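Local coordinates for protein flavodoxin (Methanosarcina acetivorans C2A, PDB 5WID) that binds flavin mononucleotide and probably serves as a small electron carrier, passing electrons through this cofactor between redox partners, at residues A[59-64]-A[97-102]; A[3-8]-A[50-55]; A[19-24]-A[131-136]. All coordinates share one frame; numbering follows the deposited sequence.

Interaction 1 (A[59-64]-A[97-102]). With FMN (flavin mononucleotide), chain D.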
ATOM      1  N   TYR A  59      13.342  13.203  -1.444  1.00 14.53           N
ATOM      2  CA  TYR A  59      14.100  13.616  -2.626  1.00 15.05           C
ATOM      3  C   TYR A  59      13.564  12.928  -3.882  1.00 18.00           C
ATOM      4  O   TYR A  59      14.292  12.271  -4.631  1.00 18.96           O
ATOM      5  CB  TYR A  59      15.599  13.365  -2.423  1.00 15.75           C
ATOM      6  CG  TYR A  59      16.099  14.133  -1.235  1.00 21.08           C
ATOM      7  CD1 TYR A  59      16.175  15.522  -1.280  1.00 21.06           C
ATOM      8  CD2 TYR A  59      16.428  13.492  -0.044  1.00 20.88           C
ATOM      9  CE1 TYR A  59      16.591  16.253  -0.182  1.00 19.36           C
ATOM     10  CE2 TYR A  59      16.858  14.226   1.066  1.00 18.76           C
ATOM     11  CZ  TYR A  59      16.928  15.601   0.986  1.00 19.52           C
ATOM     12  OH  TYR A  59      17.332  16.358   2.068  1.00 19.90           O
ATOM     13  N   TYR A  60      12.254  13.112  -4.098  1.00 16.49           N
ATOM     14  CA  TYR A  60      11.527  12.822  -5.337  1.00 15.83           C
ATOM     15  C   TYR A  60      11.375  11.334  -5.619  1.00 20.56           C
ATOM     16  O   TYR A  60      10.996  10.967  -6.737  1.00 18.07           O
ATOM     17  CB  TYR A  60      12.179  13.535  -6.535  1.00 19.27           C
ATOM     18  CG  TYR A  60      12.642  14.904  -6.112  1.00 17.09           C
ATOM     19  CD1 TYR A  60      11.717  15.869  -5.743  1.00 24.14           C
ATOM     20  CD2 TYR A  60      13.993  15.202  -5.989  1.00 22.62           C
ATOM     21  CE1 TYR A  60      12.118  17.103  -5.300  1.00 25.93           C
ATOM     22  CE2 TYR A  60      14.408  16.435  -5.540  1.00 28.38           C
ATOM     23  CZ  TYR A  60      13.462  17.381  -5.201  1.00 30.17           C
ATOM     24  OH  TYR A  60      13.849  18.616  -4.758  1.00 30.75           O
ATOM     25  N   LYS A  61      11.623  10.472  -4.632  1.00 16.23           N
ATOM     26  CA  LYS A  61      11.627   9.026  -4.819  1.00 16.54           C
ATOM     27  C   LYS A  61      10.972   8.365  -3.614  1.00 17.73           C
ATOM     28  O   LYS A  61      10.830   8.975  -2.555  1.00 15.37           O
ATOM     29  CB  LYS A  61      13.062   8.482  -4.967  1.00 18.42           C
ATOM     30  CG  LYS A  61      13.795   8.901  -6.242  1.00 22.80           C
ATOM     31  CD  LYS A  61      12.950   8.597  -7.476  1.00 41.29           C
ATOM     32  CE  LYS A  61      13.647   9.017  -8.770  1.00 49.89           C
ATOM     33  NZ  LYS A  61      12.884   8.562  -9.970  1.00 40.75           N
ATOM     34  N   MET A  62      10.575   7.103  -3.768  1.00 14.46           N
ATOM     35  CA  MET A  62      10.361   6.301  -2.568  1.00 14.67           C
ATOM     36  C   MET A  62      11.717   6.045  -1.922  1.00 16.20           C
ATOM     37  O   MET A  62      12.761   6.085  -2.588  1.00 17.36           O
ATOM     38  CB  MET A  62       9.653   4.978  -2.899  1.00 13.77           C
ATOM     39  CG  MET A  62      10.570   3.894  -3.473  1.00 15.80           C
ATOM     40  SD  MET A  62       9.607   2.506  -4.129  1.00 15.97           S
ATOM     41  CE  MET A  62       8.996   3.191  -5.661  1.00 16.13           C
ATOM     42  N   LEU A  63      11.726   5.827  -0.611  1.00 15.44           N
ATOM     43  CA  LEU A  63      13.024   5.633   0.028  1.00 15.87           C
ATOM     44  C   LEU A  63      13.658   4.326  -0.445  1.00 17.68           C
ATOM     45  O   LEU A  63      12.965   3.377  -0.825  1.00 16.79           O
ATOM     46  CB  LEU A  63      12.898   5.654   1.550  1.00 16.85           C
ATOM     47  CG  LEU A  63      12.810   7.062   2.165  1.00 21.17           C
ATOM     48  CD1 LEU A  63      11.379   7.604   2.043  1.00 22.24           C
ATOM     49  CD2 LEU A  63      13.245   7.052   3.624  1.00 21.75           C
ATOM     50  N   LEU A  64      14.991   4.301  -0.454  1.00 15.42           N
ATOM     51  CA  LEU A  64      15.720   3.159  -1.003  1.00 15.59           C
ATOM     52  C   LEU A  64      15.338   1.806  -0.394  1.00 14.65           C
ATOM     53  O   LEU A  64      15.228   0.832  -1.161  1.00 17.54           O
ATOM     54  CB  LEU A  64      17.230   3.412  -0.870  1.00 17.94           C
ATOM     55  CG  LEU A  64      18.161   2.331  -1.425  1.00 23.60           C
ATOM     56  CD1 LEU A  64      17.862   2.071  -2.903  1.00 30.02           C
ATOM     57  CD2 LEU A  64      19.621   2.730  -1.235  1.00 25.94           C
ATOM     58  N   PRO A  97       4.158   7.520  -4.296  1.00 13.29           N
ATOM     59  CA  PRO A  97       3.037   6.604  -4.577  1.00 13.40           C
ATOM     60  C   PRO A  97       2.805   6.408  -6.063  1.00 12.01           C
ATOM     61  O   PRO A  97       2.358   5.322  -6.462  1.00 12.76           O
ATOM     62  CB  PRO A  97       1.841   7.281  -3.881  1.00 13.72           C
ATOM     63  CG  PRO A  97       2.484   8.128  -2.798  1.00 11.97           C
ATOM     64  CD  PRO A  97       3.711   8.676  -3.505  1.00 13.14           C
ATOM     65  N   ILE A  98       3.113   7.417  -6.890  1.00 12.17           N
ATOM     66  CA  ILE A  98       3.020   7.257  -8.341  1.00 16.99           C
ATOM     67  C   ILE A  98       4.015   6.211  -8.813  1.00 15.74           C
ATOM     68  O   ILE A  98       3.694   5.335  -9.626  1.00 14.91           O
ATOM     69  CB  ILE A  98       3.282   8.597  -9.056  1.00 18.51           C
ATOM     70  CG1 ILE A  98       2.563   9.745  -8.358  1.00 26.65           C
ATOM     71  CG2 ILE A  98       2.909   8.493 -10.538  1.00 18.64           C
ATOM     72  CD1 ILE A  98       1.107   9.590  -8.355  1.00 21.32           C
ATOM     73  N   LEU A  99       5.256   6.319  -8.322  1.00 13.89           N
ATOM     74  CA  LEU A  99       6.307   5.382  -8.704  1.00 15.02           C
ATOM     75  C   LEU A  99       6.003   3.971  -8.224  1.00 15.47           C
ATOM     76  O   LEU A  99       6.301   2.995  -8.920  1.00 15.59           O
ATOM     77  CB  LEU A  99       7.643   5.866  -8.141  1.00 16.54           C
ATOM     78  CG  LEU A  99       8.040   7.208  -8.752  1.00 17.68           C
ATOM     79  CD1 LEU A  99       9.243   7.796  -8.005  1.00 19.65           C
ATOM     80  CD2 LEU A  99       8.347   7.050 -10.249  1.00 19.49           C
ATOM     81  N   ILE A 100       5.427   3.844  -7.029  1.00 14.83           N
ATOM     82  CA  ILE A 100       5.017   2.533  -6.533  1.00 12.93           C
ATOM     83  C   ILE A 100       3.985   1.918  -7.467  1.00 13.55           C
ATOM     84  O   ILE A 100       4.094   0.754  -7.862  1.00 14.32           O
ATOM     85  CB  ILE A 100       4.471   2.657  -5.096  1.00 12.51           C
ATOM     86  CG1 ILE A 100       5.616   3.009  -4.139  1.00 12.95           C
ATOM     87  CG2 ILE A 100       3.732   1.366  -4.690  1.00 12.87           C
ATOM     88  CD1 ILE A 100       5.132   3.324  -2.737  1.00 14.51           C
ATOM     89  N   ALA A 101       2.956   2.693  -7.820  1.00 13.21           N
ATOM     90  CA  ALA A 101       1.925   2.196  -8.728  1.00 14.19           C
ATOM     91  C   ALA A 101       2.518   1.754 -10.058  1.00 15.58           C
ATOM     92  O   ALA A 101       2.144   0.705 -10.595  1.00 15.90           O
ATOM     93  CB  ALA A 101       0.868   3.274  -8.957  1.00 12.59           C
ATOM     94  N   GLU A 102       3.434   2.554 -10.619  1.00 15.18           N
ATOM     95  CA  GLU A 102       4.043   2.193 -11.896  1.00 17.31           C
ATOM     96  C   GLU A 102       4.822   0.886 -11.785  1.00 17.94           C
ATOM     97  O   GLU A 102       4.735   0.026 -12.670  1.00 17.29           O
ATOM     98  CB  GLU A 102       4.940   3.334 -12.385  1.00 18.27           C
ATOM     99  CG  GLU A 102       4.159   4.458 -13.043  1.00 26.15           C
ATOM    100  CD  GLU A 102       4.939   5.762 -13.155  1.00 36.06           C
ATOM    101  OE1 GLU A 102       6.188   5.725 -13.096  1.00 37.80           O
ATOM    102  OE2 GLU A 102       4.294   6.824 -13.310  1.00 38.21           O
TER
HETATM  103  N1  FMN D 201       8.255  15.390   0.251  1.00 13.75           N
HETATM  104  C2  FMN D 201       8.077  15.462  -1.110  1.00 15.95           C
HETATM  105  O2  FMN D 201       6.936  15.553  -1.571  1.00 16.05           O
HETATM  106  N3  FMN D 201       9.171  15.433  -1.959  1.00 14.08           N
HETATM  107  C4  FMN D 201      10.445  15.315  -1.467  1.00 17.24           C
HETATM  108  O4  FMN D 201      11.393  15.281  -2.266  1.00 17.25           O
HETATM  109  C4A FMN D 201      10.627  15.254  -0.082  1.00 16.20           C
HETATM  110  N5  FMN D 201      11.892  15.156   0.458  1.00 16.17           N
HETATM  111  C5A FMN D 201      12.059  15.098   1.828  1.00 17.18           C
HETATM  112  C6  FMN D 201      13.350  15.009   2.347  1.00 16.66           C
HETATM  113  C7  FMN D 201      13.536  14.947   3.719  1.00 16.21           C
HETATM  114  C7M FMN D 201      14.941  14.848   4.256  1.00 18.47           C
HETATM  115  C8  FMN D 201      12.441  14.989   4.578  1.00 17.90           C
HETATM  116  C8M FMN D 201      12.635  14.929   6.068  1.00 17.07           C
HETATM  117  C9  FMN D 201      11.144  15.084   4.061  1.00 13.32           C
HETATM  118  C9A FMN D 201      10.960  15.139   2.684  1.00 14.21           C
HETATM  119  N10 FMN D 201       9.685  15.226   2.148  1.00 14.92           N
HETATM  120  C10 FMN D 201       9.523  15.294   0.776  1.00 15.34           C
HETATM  121  C1' FMN D 201       8.486  15.294   3.038  1.00 16.51           C
HETATM  122  C2' FMN D 201       7.995  13.934   3.534  1.00 11.75           C
HETATM  123  O2' FMN D 201       7.588  13.081   2.477  1.00 13.08           O
HETATM  124  C3' FMN D 201       6.802  14.216   4.441  1.00 11.32           C
HETATM  125  O3' FMN D 201       7.265  14.859   5.615  1.00 12.38           O
HETATM  126  C4' FMN D 201       5.984  12.973   4.807  1.00 13.13           C
HETATM  127  O4' FMN D 201       4.843  13.415   5.516  1.00 14.70           O
HETATM  128  C5' FMN D 201       6.759  11.954   5.645  1.00 12.25           C
HETATM  129  O5' FMN D 201       5.915  10.828   5.821  1.00 12.52           O
HETATM  130  P   FMN D 201       6.386   9.595   6.737  1.00 12.39           P
HETATM  131  O1P FMN D 201       5.465   8.445   6.412  1.00 12.24           O
HETATM  132  O2P FMN D 201       7.814   9.247   6.367  1.00 12.60           O
HETATM  133  O3P FMN D 201       6.272  10.008   8.179  1.00 13.89           O

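Interaction 2 (A[3-8]-A[50-55]). With ACT (acetate ion), chain F.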
ATOM      1  N   ALA A   3      -5.761  -9.599   2.631  1.00 18.87           N
ATOM      2  CA  ALA A   3      -5.047  -8.456   2.091  1.00 17.58           C
ATOM      3  C   ALA A   3      -3.879  -8.127   3.004  1.00 17.83           C
ATOM      4  O   ALA A   3      -3.906  -8.419   4.203  1.00 20.25           O
ATOM      5  CB  ALA A   3      -5.952  -7.224   1.962  1.00 17.87           C
ATOM      6  N   ILE A   4      -2.855  -7.502   2.439  1.00 14.53           N
ATOM      7  CA  ILE A   4      -1.716  -7.051   3.223  1.00 12.51           C
ATOM      8  C   ILE A   4      -1.436  -5.598   2.857  1.00 14.74           C
ATOM      9  O   ILE A   4      -1.493  -5.227   1.680  1.00 15.23           O
ATOM     10  CB  ILE A   4      -0.487  -7.960   3.009  1.00 20.24           C
ATOM     11  CG1 ILE A   4       0.685  -7.534   3.887  1.00 25.32           C
ATOM     12  CG2 ILE A   4      -0.059  -8.008   1.558  1.00 22.67           C
ATOM     13  CD1 ILE A   4       1.509  -8.740   4.335  1.00 25.99           C
ATOM     14  N   VAL A   5      -1.217  -4.765   3.873  1.00 11.17           N
ATOM     15  CA  VAL A   5      -0.907  -3.345   3.695  1.00 10.89           C
ATOM     16  C   VAL A   5       0.512  -3.148   4.218  1.00 14.12           C
ATOM     17  O   VAL A   5       0.747  -3.246   5.429  1.00 14.68           O
ATOM     18  CB  VAL A   5      -1.896  -2.429   4.428  1.00 12.81           C
ATOM     19  CG1 VAL A   5      -1.569  -0.959   4.123  1.00 11.49           C
ATOM     20  CG2 VAL A   5      -3.364  -2.777   4.073  1.00 13.28           C
ATOM     21  N   VAL A   6       1.457  -2.903   3.310  1.00 12.46           N
ATOM     22  CA  VAL A   6       2.886  -2.848   3.618  1.00 13.29           C
ATOM     23  C   VAL A   6       3.342  -1.406   3.472  1.00 15.11           C
ATOM     24  O   VAL A   6       2.992  -0.755   2.485  1.00 15.69           O
ATOM     25  CB  VAL A   6       3.700  -3.745   2.663  1.00 14.30           C
ATOM     26  CG1 VAL A   6       5.207  -3.691   3.019  1.00 14.44           C
ATOM     27  CG2 VAL A   6       3.165  -5.164   2.661  1.00 18.85           C
ATOM     28  N   TYR A   7       4.156  -0.917   4.412  1.00 14.18           N
ATOM     29  CA  TYR A   7       4.509   0.504   4.362  1.00 12.68           C
ATOM     30  C   TYR A   7       5.936   0.750   4.844  1.00 13.30           C
ATOM     31  O   TYR A   7       6.521  -0.039   5.595  1.00 12.91           O
ATOM     32  CB  TYR A   7       3.531   1.361   5.196  1.00 11.37           C
ATOM     33  CG  TYR A   7       3.553   0.988   6.653  1.00 12.33           C
ATOM     34  CD1 TYR A   7       2.761  -0.048   7.141  1.00 14.98           C
ATOM     35  CD2 TYR A   7       4.411   1.636   7.539  1.00 14.17           C
ATOM     36  CE1 TYR A   7       2.812  -0.416   8.477  1.00 17.70           C
ATOM     37  CE2 TYR A   7       4.472   1.269   8.876  1.00 14.69           C
ATOM     38  CZ  TYR A   7       3.669   0.242   9.337  1.00 18.17           C
ATOM     39  OH  TYR A   7       3.715  -0.129  10.666  1.00 19.31           O
ATOM     40  N   LEU A   8       6.481   1.876   4.383  1.00 11.92           N
ATOM     41  CA  LEU A   8       7.675   2.496   4.944  1.00 11.35           C
ATOM     42  C   LEU A   8       7.269   3.864   5.465  1.00  9.31           C
ATOM     43  O   LEU A   8       6.607   4.625   4.750  1.00 12.86           O
ATOM     44  CB  LEU A   8       8.785   2.651   3.897  1.00 12.98           C
ATOM     45  CG  LEU A   8      10.127   3.183   4.425  1.00 10.74           C
ATOM     46  CD1 LEU A   8      11.305   2.612   3.615  1.00 10.82           C
ATOM     47  CD2 LEU A   8      10.159   4.720   4.384  1.00 14.95           C
ATOM     48  N   ALA A  50      -4.581  -9.267  -2.235  1.00 14.84           N
ATOM     49  CA  ALA A  50      -4.383  -7.853  -2.526  1.00 13.39           C
ATOM     50  C   ALA A  50      -3.206  -7.357  -1.704  1.00 14.81           C
ATOM     51  O   ALA A  50      -3.067  -7.713  -0.530  1.00 16.09           O
ATOM     52  CB  ALA A  50      -5.633  -7.014  -2.198  1.00 16.31           C
ATOM     53  N   ILE A  51      -2.361  -6.539  -2.325  1.00 12.62           N
ATOM     54  CA  ILE A  51      -1.174  -5.993  -1.676  1.00 11.84           C
ATOM     55  C   ILE A  51      -1.179  -4.490  -1.900  1.00 11.19           C
ATOM     56  O   ILE A  51      -1.065  -4.034  -3.047  1.00 13.64           O
ATOM     57  CB  ILE A  51       0.124  -6.612  -2.223  1.00 11.62           C
ATOM     58  CG1 ILE A  51       0.120  -8.127  -2.007  1.00 13.22           C
ATOM     59  CG2 ILE A  51       1.345  -5.959  -1.556  1.00 14.94           C
ATOM     60  CD1 ILE A  51       1.199  -8.880  -2.821  1.00 14.71           C
ATOM     61  N   ALA A  52      -1.301  -3.724  -0.814  1.00 11.94           N
ATOM     62  CA  ALA A  52      -1.189  -2.271  -0.856  1.00 10.31           C
ATOM     63  C   ALA A  52       0.191  -1.893  -0.333  1.00 11.61           C
ATOM     64  O   ALA A  52       0.653  -2.459   0.662  1.00 14.57           O
ATOM     65  CB  ALA A  52      -2.287  -1.607  -0.010  1.00 10.95           C
ATOM     66  N   VAL A  53       0.872  -0.983  -1.031  1.00 11.19           N
ATOM     67  CA  VAL A  53       2.238  -0.609  -0.669  1.00 13.33           C
ATOM     68  C   VAL A  53       2.318   0.907  -0.536  1.00 15.77           C
ATOM     69  O   VAL A  53       1.872   1.632  -1.432  1.00 12.31           O
ATOM     70  CB  VAL A  53       3.258  -1.111  -1.705  1.00 11.47           C
ATOM     71  CG1 VAL A  53       4.671  -0.636  -1.353  1.00 15.47           C
ATOM     72  CG2 VAL A  53       3.230  -2.654  -1.784  1.00 12.52           C
ATOM     73  N   GLY A  54       2.899   1.375   0.568  1.00 10.75           N
ATOM     74  CA  GLY A  54       3.001   2.798   0.827  1.00 10.39           C
ATOM     75  C   GLY A  54       4.395   3.220   1.247  1.00 13.30           C
ATOM     76  O   GLY A  54       5.107   2.494   1.936  1.00 13.52           O
ATOM     77  N   SER A  55       4.773   4.423   0.815  1.00 11.04           N
ATOM     78  CA  SER A  55       6.031   5.027   1.228  1.00 10.66           C
ATOM     79  C   SER A  55       5.886   6.536   1.204  1.00 11.80           C
ATOM     80  O   SER A  55       5.177   7.088   0.357  1.00 12.78           O
ATOM     81  CB  SER A  55       7.198   4.627   0.309  1.00 10.16           C
ATOM     82  OG  SER A  55       8.396   5.284   0.692  1.00 13.49           O
TER
HETATM   83  C   ACT F 203       6.449  -0.301  12.596  1.00 29.53           C
HETATM   84  O   ACT F 203       7.697  -0.212  12.748  1.00 32.17           O
HETATM   85  OXT ACT F 203       5.874   0.541  11.854  1.00 29.55           O
HETATM   86  CH3 ACT F 203       5.673  -1.362  13.290  1.00 23.44           C

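Interaction 3 (A[19-24]-A[131-136])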
ATOM      1  N   GLU A  19      -2.583   2.131   8.566  1.00 12.28           N
ATOM      2  CA  GLU A  19      -3.476   1.568   9.569  1.00 13.26           C
ATOM      3  C   GLU A  19      -4.926   1.887   9.268  1.00 12.54           C
ATOM      4  O   GLU A  19      -5.807   1.050   9.513  1.00 14.30           O
ATOM      5  CB  GLU A  19      -3.074   2.074  10.950  1.00 14.00           C
ATOM      6  CG  GLU A  19      -1.732   1.467  11.317  1.00 16.93           C
ATOM      7  CD  GLU A  19      -1.074   2.075  12.513  1.00 28.71           C
ATOM      8  OE1 GLU A  19      -1.548   3.117  13.005  1.00 34.33           O
ATOM      9  OE2 GLU A  19      -0.063   1.489  12.959  1.00 34.73           O
ATOM     10  N   ALA A  20      -5.194   3.069   8.709  1.00 13.29           N
ATOM     11  CA  ALA A  20      -6.567   3.415   8.351  1.00 13.15           C
ATOM     12  C   ALA A  20      -7.048   2.610   7.146  1.00 13.26           C
ATOM     13  O   ALA A  20      -8.219   2.212   7.094  1.00 14.63           O
ATOM     14  CB  ALA A  20      -6.690   4.915   8.078  1.00 12.68           C
ATOM     15  N   ILE A  21      -6.169   2.369   6.165  1.00 12.57           N
ATOM     16  CA  ILE A  21      -6.524   1.477   5.057  1.00 11.47           C
ATOM     17  C   ILE A  21      -6.893   0.103   5.600  1.00 15.29           C
ATOM     18  O   ILE A  21      -7.906  -0.487   5.211  1.00 13.14           O
ATOM     19  CB  ILE A  21      -5.374   1.377   4.038  1.00 13.09           C
ATOM     20  CG1 ILE A  21      -5.165   2.709   3.311  1.00 12.03           C
ATOM     21  CG2 ILE A  21      -5.655   0.273   3.018  1.00 13.30           C
ATOM     22  CD1 ILE A  21      -3.819   2.749   2.540  1.00 12.24           C
ATOM     23  N   GLY A  22      -6.065  -0.424   6.510  1.00 14.64           N
ATOM     24  CA  GLY A  22      -6.363  -1.717   7.105  1.00 14.01           C
ATOM     25  C   GLY A  22      -7.686  -1.730   7.847  1.00 15.94           C
ATOM     26  O   GLY A  22      -8.439  -2.706   7.772  1.00 18.15           O
ATOM     27  N   ASN A  23      -7.990  -0.645   8.569  1.00 15.82           N
ATOM     28  CA  ASN A  23      -9.274  -0.541   9.253  1.00 17.77           C
ATOM     29  C   ASN A  23     -10.426  -0.643   8.261  1.00 17.54           C
ATOM     30  O   ASN A  23     -11.448  -1.283   8.543  1.00 19.71           O
ATOM     31  CB  ASN A  23      -9.327   0.777  10.029  1.00 16.36           C
ATOM     32  CG  ASN A  23     -10.649   1.003  10.737  1.00 26.02           C
ATOM     33  OD1 ASN A  23     -11.545   1.660  10.210  1.00 29.10           O
ATOM     34  ND2 ASN A  23     -10.763   0.485  11.952  1.00 30.34           N
ATOM     35  N   GLY A  24     -10.283  -0.006   7.096  1.00 15.61           N
ATOM     36  CA  GLY A  24     -11.326  -0.102   6.088  1.00 14.96           C
ATOM     37  C   GLY A  24     -11.474  -1.514   5.547  1.00 16.97           C
ATOM     38  O   GLY A  24     -12.592  -1.988   5.325  1.00 16.91           O
ATOM     39  N   LYS A 131      -9.436   5.007   4.891  1.00 14.58           N
ATOM     40  CA  LYS A 131     -10.408   3.953   5.181  1.00 14.10           C
ATOM     41  C   LYS A 131     -11.215   3.574   3.941  1.00 15.69           C
ATOM     42  O   LYS A 131     -11.485   2.388   3.707  1.00 16.72           O
ATOM     43  CB  LYS A 131     -11.337   4.398   6.314  1.00 14.18           C
ATOM     44  CG  LYS A 131     -12.270   3.285   6.783  1.00 17.71           C
ATOM     45  CD  LYS A 131     -13.118   3.710   7.978  1.00 23.67           C
ATOM     46  CE  LYS A 131     -14.081   2.593   8.373  1.00 28.10           C
ATOM     47  NZ  LYS A 131     -14.920   3.004   9.531  1.00 30.32           N
ATOM     48  N   ARG A 132     -11.624   4.569   3.150  1.00 13.00           N
ATOM     49  CA  ARG A 132     -12.374   4.307   1.920  1.00 14.93           C
ATOM     50  C   ARG A 132     -11.545   3.494   0.927  1.00 13.46           C
ATOM     51  O   ARG A 132     -12.065   2.580   0.285  1.00 13.83           O
ATOM     52  CB  ARG A 132     -12.827   5.639   1.310  1.00 19.46           C
ATOM     53  CG  ARG A 132     -13.503   5.621  -0.075  1.00 23.16           C
ATOM     54  CD  ARG A 132     -14.315   4.377  -0.374  1.00 33.35           C
ATOM     55  NE  ARG A 132     -15.536   4.321   0.389  1.00 30.60           N
ATOM     56  CZ  ARG A 132     -16.462   3.385   0.230  1.00 28.62           C
ATOM     57  NH1 ARG A 132     -16.287   2.389  -0.626  1.00 27.33           N
ATOM     58  NH2 ARG A 132     -17.548   3.427   0.967  1.00 18.82           N
ATOM     59  N   LEU A 133     -10.254   3.809   0.777  1.00 13.40           N
ATOM     60  CA  LEU A 133      -9.413   2.971  -0.077  1.00 11.73           C
ATOM     61  C   LEU A 133      -9.409   1.526   0.416  1.00 13.23           C
ATOM     62  O   LEU A 133      -9.490   0.589  -0.387  1.00 13.55           O
ATOM     63  CB  LEU A 133      -7.984   3.535  -0.153  1.00 11.02           C
ATOM     64  CG  LEU A 133      -6.986   2.656  -0.921  1.00 13.39           C
ATOM     65  CD1 LEU A 133      -7.414   2.441  -2.384  1.00 16.74           C
ATOM     66  CD2 LEU A 133      -5.588   3.276  -0.863  1.00 13.82           C
ATOM     67  N   GLY A 134      -9.366   1.326   1.738  1.00 12.45           N
ATOM     68  CA  GLY A 134      -9.388  -0.027   2.275  1.00 15.10           C
ATOM     69  C   GLY A 134     -10.711  -0.731   2.030  1.00 17.62           C
ATOM     70  O   GLY A 134     -10.735  -1.911   1.663  1.00 15.40           O
ATOM     71  N   ILE A 135     -11.829  -0.017   2.207  1.00 14.92           N
ATOM     72  CA  ILE A 135     -13.132  -0.591   1.861  1.00 15.55           C
ATOM     73  C   ILE A 135     -13.136  -1.025   0.403  1.00 17.51           C
ATOM     74  O   ILE A 135     -13.570  -2.137   0.070  1.00 17.97           O
ATOM     75  CB  ILE A 135     -14.268   0.415   2.142  1.00 15.43           C
ATOM     76  CG1 ILE A 135     -14.438   0.634   3.650  1.00 18.31           C
ATOM     77  CG2 ILE A 135     -15.585  -0.071   1.511  1.00 17.84           C
ATOM     78  CD1 ILE A 135     -15.294   1.865   4.001  1.00 19.14           C
ATOM     79  N   ASP A 136     -12.640  -0.154  -0.488  1.00 12.98           N
ATOM     80  CA  ASP A 136     -12.614  -0.487  -1.910  1.00 16.97           C
ATOM     81  C   ASP A 136     -11.756  -1.718  -2.175  1.00 16.36           C
ATOM     82  O   ASP A 136     -12.113  -2.564  -3.004  1.00 16.16           O
ATOM     83  CB  ASP A 136     -12.098   0.694  -2.741  1.00 13.49           C
ATOM     84  CG  ASP A 136     -13.051   1.887  -2.764  1.00 16.77           C
ATOM     85  OD1 ASP A 136     -14.240   1.748  -2.387  1.00 18.60           O
ATOM     86  OD2 ASP A 136     -12.591   2.978  -3.177  1.00 20.24           O
TER
HETATM   87  O   HOH W   1     -13.385   3.118  11.518  1.00 49.74           O

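Interaction 1 (A[59-64]-A[97-102])
With chi1 at 79°, Met62 holds CG between its own backbone N and carbonyl carbon, and a bend at chi3 (76°) turns CE onto the helix, where it meets Ile100 CG1 at 3.7 Å. The same methyl reaches Leu99 CB at 3.9 Å and is thus seated against two consecutive helical residues. In this flavodoxin fold the pairing backs a loop that touches the flavin, just after strand 50-58, with helix 96-106. Met70 of helix 64-76 touches both Met62 and Ile100 and completes the apolar patch.

Toward solvent, Leu99 continues the contact through CD1. The aliphatic part of Lys61 passes over it, CD lying 3.8 Å from Leu99 CD1, and this methyl also packs near the carbonyl O of Tyr60. The side-chain pairs across the two segments are carbon on carbon or, for Met62 SD, sulfur on carbon. The hydrogen bond of this loop to the cofactor comes from Tyr60 N, which donates to FMN O4 over 3.0 Å, bent to 141° at the hydrogen, while the Tyr60 ring brings one face beneath the same oxygen, offset toward the CD1-CE1 rim. Ser93 and Trp92, two further FMN-binding residues, lie beside that ring. Neither tyrosine lies flat on the isoalloxazine: both rings stand steeply to it. Tyr59 offers a face to the dimethylbenzene edge, its CE2 3.8 Å from FMN C6 and its OH 3.6 Å from FMN C7M.

Interaction 2 (A[3-8]-A[50-55])
Ala52 O takes the N-H of Val6 at 2.8 Å, a bond straight to 180° at the hydrogen, while the CA-H of Val5 touches the same oxygen, with Val5 CA 3.5 Å from Ala52 O. This is one rung of a parallel ladder in the central sheet of the flavodoxin fold, a doubly wound alpha/beta sandwich. The axes of the two strands diverge by only 13°, and the bonding alternates as parallel pairing requires: Ile4 and Val6 use both N and O toward strand 50-55, and Leu8 adds its N to Gly54 O at 2.9 Å. Ala3, Val5 and Tyr7 direct their backbone bonds instead to strand 31-36, placing strand 3-8 inside the sheet.

The side chains divide between two layers. On one face the small Ala50 and Ala52 stand beside Ala3 and Val5, and Val5 and Tyr7 pack on helix 13-27. Tyr7 has chi1 62°, which stands its ring up over its own backbone, against Lys15 and Ala18. An acetate, probably from the crystallisation liquor, lies at the ring's edge, with Tyr7 OH donating to its OXT at 2.6 Å. Cutting this side chain back to an alanine is likely to open a gap beside Ala18 and leave the acetate without its hydroxyl donor.

On the other face Val6, Leu8 and Val53 meet helix 64-76. Farther back along the strands Ile4 and Ile51 run side by side, CG2 of Ile4 packed on CG1 of Ile51 at 3.6 Å.

Interaction 3 (A[19-24]-A[131-136])
Lys131 threads its side chain along helix 13-27: CB lies beside Ala20 O, and CG rests on Gly24 CA at 3.6 Å. It does so at a close glycine-mediated helix crossing on one side of the flavodoxin sandwich, where the first helix of the fold meets the last. Farther out, CD and then CE pass Asn23 OD1, with CE of Lys131 at 3.3 Å from that oxygen. Its CG is anti to the backbone N (chi1 -173°) and the chain beyond is fully extended, which delivers NZ to the solvent end of the contact. There NZ makes no direct bond to Asn23; a water accepts from Lys131 NZ at 2.5 Å and donates to Asn23 OD1, bridging the two side chains.

The segment axes approach to 6.3 Å at a signed angle of -43°. Gly24 and Gly134 sit at the crossing, each turning its bare CA to the other helix; a CB on Gly24 would clash with Lys131 O, and one on Gly134 with Ile21 O. Backbone therefore lies on backbone at the crossing, and three CA-H...O contacts form there, among them Gly134 CA to Ile21 O at 3.3 Å with 154° at the hydrogen.

Deeper, toward the sheet, the chemistry becomes apolar. Leu133 packs on Pro114 and Leu116 of strand 110-119, and Cys130 and Ile137 lie against Ile21. Ile21 and Leu133 point the same way from their helices, ending with CD1 of Ile21 3.9 Å from CD2 of Leu133.

Interaction 2 is the core of the set: all its touching residues are buried, and backbone hydrogen bonds carry it. Interactions 1 and 3 are partly buried and lie in the outer layers, about 21 Å apart between centres, on opposite sides of the chain's centre. Each leans on interaction 2: Ile100 packs against Val53 and Ser55, while Val5 CG2 touches Ile21 CG2. Strand 50-58 leads directly into the loop of interaction 1, and strand 2-8 is followed by the helix of interaction 3. The outer contacts differ in means: interaction 1 packs methionine, leucine and isoleucine side chains behind the two tyrosines that meet the flavin, interaction 3 relies on close glycine backbone, an isoleucine-leucine pair and a water bridge at its rim.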